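Local atomic coordinates of vestitone reductase (PDB entry 2P4H), a protein that catalyses the stereospecific, NADPH-dependent reduction of (3R)-vestitone to the isoflavanol DMI, the penultimate step in the biosynthesis of the phytoalexin medicarpin in alfalfa. Residues K1-G9 with A71-A82. Numbering follows the deposited sequence.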
loop_
_atom_site.group_PDB
_atom_site.type_symbol
_atom_site.label_atom_id
_atom_site.label_comp_id
_atom_site.label_asym_id
_atom_site.label_seq_id
_atom_site.Cartn_x
_atom_site.Cartn_y
_atom_site.Cartn_z
ATOM N N LYS A 1 20.202 2.147 12.436
ATOM C CA LYS A 1 20.472 2.442 11.001
ATOM C C LYS A 1 19.931 3.812 10.607
ATOM O O LYS A 1 20.056 4.234 9.458
ATOM C CB LYS A 1 19.838 1.364 10.125
ATOM C CG LYS A 1 20.358 -0.033 10.414
ATOM C CD LYS A 1 19.676 -1.071 9.547
ATOM C CE LYS A 1 20.219 -2.459 9.841
ATOM N NZ LYS A 1 19.545 -3.511 9.032
ATOM N N GLY A 2 19.328 4.503 11.566
ATOM C CA GLY A 2 18.781 5.817 11.289
ATOM C C GLY A 2 17.312 5.920 11.640
ATOM O O GLY A 2 16.667 4.923 11.962
ATOM N N ARG A 3 16.782 7.135 11.572
ATOM C CA ARG A 3 15.385 7.376 11.894
ATOM C C ARG A 3 14.546 7.582 10.639
ATOM O O ARG A 3 14.951 8.283 9.713
ATOM C CB ARG A 3 15.275 8.598 12.810
ATOM C CG ARG A 3 13.891 8.837 13.376
ATOM C CD ARG A 3 13.970 9.713 14.611
ATOM N NE ARG A 3 14.774 9.077 15.653
ATOM C CZ ARG A 3 15.097 9.652 16.807
ATOM N NH1 ARG A 3 14.687 10.883 17.079
ATOM N NH2 ARG A 3 15.838 8.994 17.689
ATOM N N VAL A 4 13.376 6.956 10.611
ATOM C CA VAL A 4 12.475 7.079 9.473
ATOM C C VAL A 4 11.117 7.583 9.944
ATOM O O VAL A 4 10.587 7.111 10.950
ATOM C CB VAL A 4 12.281 5.715 8.762
ATOM C CG1 VAL A 4 11.266 5.846 7.633
ATOM C CG2 VAL A 4 13.614 5.224 8.216
ATOM N N CYS A 5 10.563 8.557 9.227
ATOM C CA CYS A 5 9.252 9.093 9.574
ATOM C C CYS A 5 8.203 8.388 8.722
ATOM O O CYS A 5 8.287 8.399 7.492
ATOM C CB CYS A 5 9.190 10.601 9.316
ATOM S SG CYS A 5 7.596 11.343 9.766
ATOM N N VAL A 6 7.224 7.785 9.386
ATOM C CA VAL A 6 6.146 7.060 8.718
ATOM C C VAL A 6 4.806 7.728 9.008
ATOM O O VAL A 6 4.423 7.866 10.168
ATOM C CB VAL A 6 6.051 5.601 9.232
ATOM C CG1 VAL A 6 4.945 4.855 8.500
ATOM C CG2 VAL A 6 7.382 4.885 9.051
ATOM N N THR A 7 4.092 8.151 7.970
ATOM C CA THR A 7 2.782 8.755 8.192
ATOM C C THR A 7 1.745 7.635 8.174
ATOM O O THR A 7 2.002 6.557 7.633
ATOM C CB THR A 7 2.415 9.782 7.106
ATOM O OG1 THR A 7 2.307 9.119 5.839
ATOM C CG2 THR A 7 3.468 10.872 7.028
ATOM N N GLY A 8 0.584 7.887 8.773
ATOM C CA GLY A 8 -0.465 6.880 8.819
ATOM C C GLY A 8 -0.048 5.682 9.655
ATOM O O GLY A 8 -0.345 4.537 9.309
ATOM N N GLY A 9 0.615 5.957 10.774
ATOM C CA GLY A 9 1.114 4.906 11.646
ATOM C C GLY A 9 0.153 3.865 12.188
ATOM O O GLY A 9 0.572 2.747 12.492
ATOM N N ALA A 71 8.626 16.111 13.144
ATOM C CA ALA A 71 8.540 14.692 12.821
ATOM C C ALA A 71 9.584 14.193 11.825
ATOM O O ALA A 71 9.960 13.021 11.866
ATOM C CB ALA A 71 7.140 14.364 12.307
ATOM N N ILE A 72 10.054 15.062 10.934
ATOM C CA ILE A 72 11.048 14.641 9.945
ATOM C C ILE A 72 12.468 15.084 10.280
ATOM O O ILE A 72 13.415 14.736 9.573
ATOM C CB ILE A 72 10.701 15.156 8.525
ATOM C CG1 ILE A 72 10.850 16.679 8.458
ATOM C CG2 ILE A 72 9.284 14.732 8.155
ATOM C CD1 ILE A 72 10.767 17.237 7.044
ATOM N N GLU A 73 12.619 15.844 11.358
ATOM C CA GLU A 73 13.933 16.323 11.761
ATOM C C GLU A 73 14.890 15.161 12.013
ATOM O O GLU A 73 14.577 14.236 12.762
ATOM C CB GLU A 73 13.814 17.178 13.026
ATOM C CG GLU A 73 15.146 17.690 13.560
ATOM C CD GLU A 73 15.814 18.675 12.622
ATOM O OE1 GLU A 73 16.986 19.031 12.869
ATOM O OE2 GLU A 73 15.168 19.102 11.641
ATOM N N GLY A 74 16.055 15.215 11.372
ATOM C CA GLY A 74 17.058 14.178 11.544
ATOM C C GLY A 74 16.775 12.828 10.909
ATOM O O GLY A 74 17.545 11.884 11.097
ATOM N N CYS A 75 15.685 12.723 10.152
ATOM C CA CYS A 75 15.329 11.459 9.512
ATOM C C CYS A 75 16.079 11.191 8.212
ATOM O O CYS A 75 16.361 12.107 7.441
ATOM C CB CYS A 75 13.823 11.413 9.242
ATOM S SG CYS A 75 12.818 11.270 10.729
ATOM N N VAL A 76 16.398 9.921 7.977
ATOM C CA VAL A 76 17.104 9.522 6.766
ATOM C C VAL A 76 16.099 9.146 5.684
ATOM O O VAL A 76 16.434 9.078 4.505
ATOM C CB VAL A 76 18.042 8.320 7.031
ATOM C CG1 VAL A 76 19.099 8.707 8.054
ATOM C CG2 VAL A 76 17.241 7.123 7.523
ATOM N N GLY A 77 14.858 8.904 6.094
ATOM C CA GLY A 77 13.832 8.551 5.134
ATOM C C GLY A 77 12.444 8.939 5.603
ATOM O O GLY A 77 12.200 9.096 6.800
ATOM N N ILE A 78 11.542 9.114 4.641
ATOM C CA ILE A 78 10.153 9.448 4.917
ATOM C C ILE A 78 9.300 8.493 4.094
ATOM O O ILE A 78 9.451 8.415 2.870
ATOM C CB ILE A 78 9.795 10.897 4.497
ATOM C CG1 ILE A 78 10.575 11.907 5.345
ATOM C CG2 ILE A 78 8.293 11.129 4.656
ATOM C CD1 ILE A 78 10.431 13.348 4.859
ATOM N N PHE A 79 8.430 7.750 4.771
ATOM C CA PHE A 79 7.524 6.820 4.105
ATOM C C PHE A 79 6.131 7.410 4.286
ATOM O O PHE A 79 5.544 7.331 5.369
ATOM C CB PHE A 79 7.578 5.426 4.744
ATOM C CG PHE A 79 8.918 4.734 4.633
ATOM C CD1 PHE A 79 9.918 5.220 3.795
ATOM C CD2 PHE A 79 9.164 3.571 5.360
ATOM C CE1 PHE A 79 11.145 4.558 3.682
ATOM C CE2 PHE A 79 10.384 2.902 5.254
ATOM C CZ PHE A 79 11.376 3.396 4.415
ATOM N N HIS A 80 5.612 8.017 3.226
ATOM C CA HIS A 80 4.300 8.642 3.277
ATOM C C HIS A 80 3.223 7.659 2.826
ATOM O O HIS A 80 2.992 7.483 1.627
ATOM C CB HIS A 80 4.288 9.894 2.394
ATOM C CG HIS A 80 3.087 10.759 2.605
ATOM N ND1 HIS A 80 2.698 11.740 1.719
ATOM C CD2 HIS A 80 2.194 10.792 3.621
ATOM C CE1 HIS A 80 1.613 12.338 2.180
ATOM N NE2 HIS A 80 1.288 11.782 3.333
ATOM N N THR A 81 2.564 7.029 3.798
ATOM C CA THR A 81 1.524 6.035 3.524
ATOM C C THR A 81 0.110 6.542 3.794
ATOM O O THR A 81 -0.868 5.855 3.490
ATOM C CB THR A 81 1.712 4.765 4.389
ATOM O OG1 THR A 81 1.143 4.982 5.689
ATOM C CG2 THR A 81 3.190 4.436 4.549
ATOM N N ALA A 82 0.006 7.738 4.365
ATOM C CA ALA A 82 -1.289 8.317 4.707
ATOM C C ALA A 82 -1.922 9.196 3.633
ATOM O O ALA A 82 -1.234 9.781 2.796
ATOM C CB ALA A 82 -1.163 9.110 6.003
HETATM O O HOH W 1 18.444 9.409 11.121
HETATM O O HOH W 2 -1.016 3.489 6.775
#
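Arg3 O takes the N-H of Val76 at 2.8 Å where strands 3-7 and 77-80 start to run in parallel at the centre of the Rossmann-fold sheet, the first strand being flanked by 77-80 and, across its other edge, by 27-31. Further along, Cys5 uses both its backbone groups, its N giving to Gly77 O and its O receiving Phe79 N at 2.8 Å. Thr7 N then bonds to Phe79 O (3.1 Å). Gly77 N, by contrast, is buried without any partner. Where the pairing begins, a water accepts from Arg3 N and donates to Gly74 O, in the type II turn of Ile72 to Cys75.

On one face of the sheet, Val4 CG1 sits over the middle of the Phe79 ring, 3.8 Å from its centroid and only 7° off the normal, a CH-pi contact. It gets there because chi1 of 176° turns CG1 away from the backbone N of Val4; Leu21 of helix 12-23 touches both residues. A serine in place of Phe79 would probably leave Val4 CG1 without its aromatic platform and open a gap beneath helix 12-23. The opposite face carries Cys5, whose SG packs against Ala71 CB and Ile72 CG2.

Beyond strand 3-7 the chain enters the glycine-rich turn predicted to bind NADP(+). Gly8 has positive phi, and a side chain there would run into Thr81 OG1. That hydroxyl donates to Thr7 O at 2.6 Å, approaching 33° from the carbonyl plane, and accepts from a water that also donates to Gly8 O, 2.8 Å from the water oxygen.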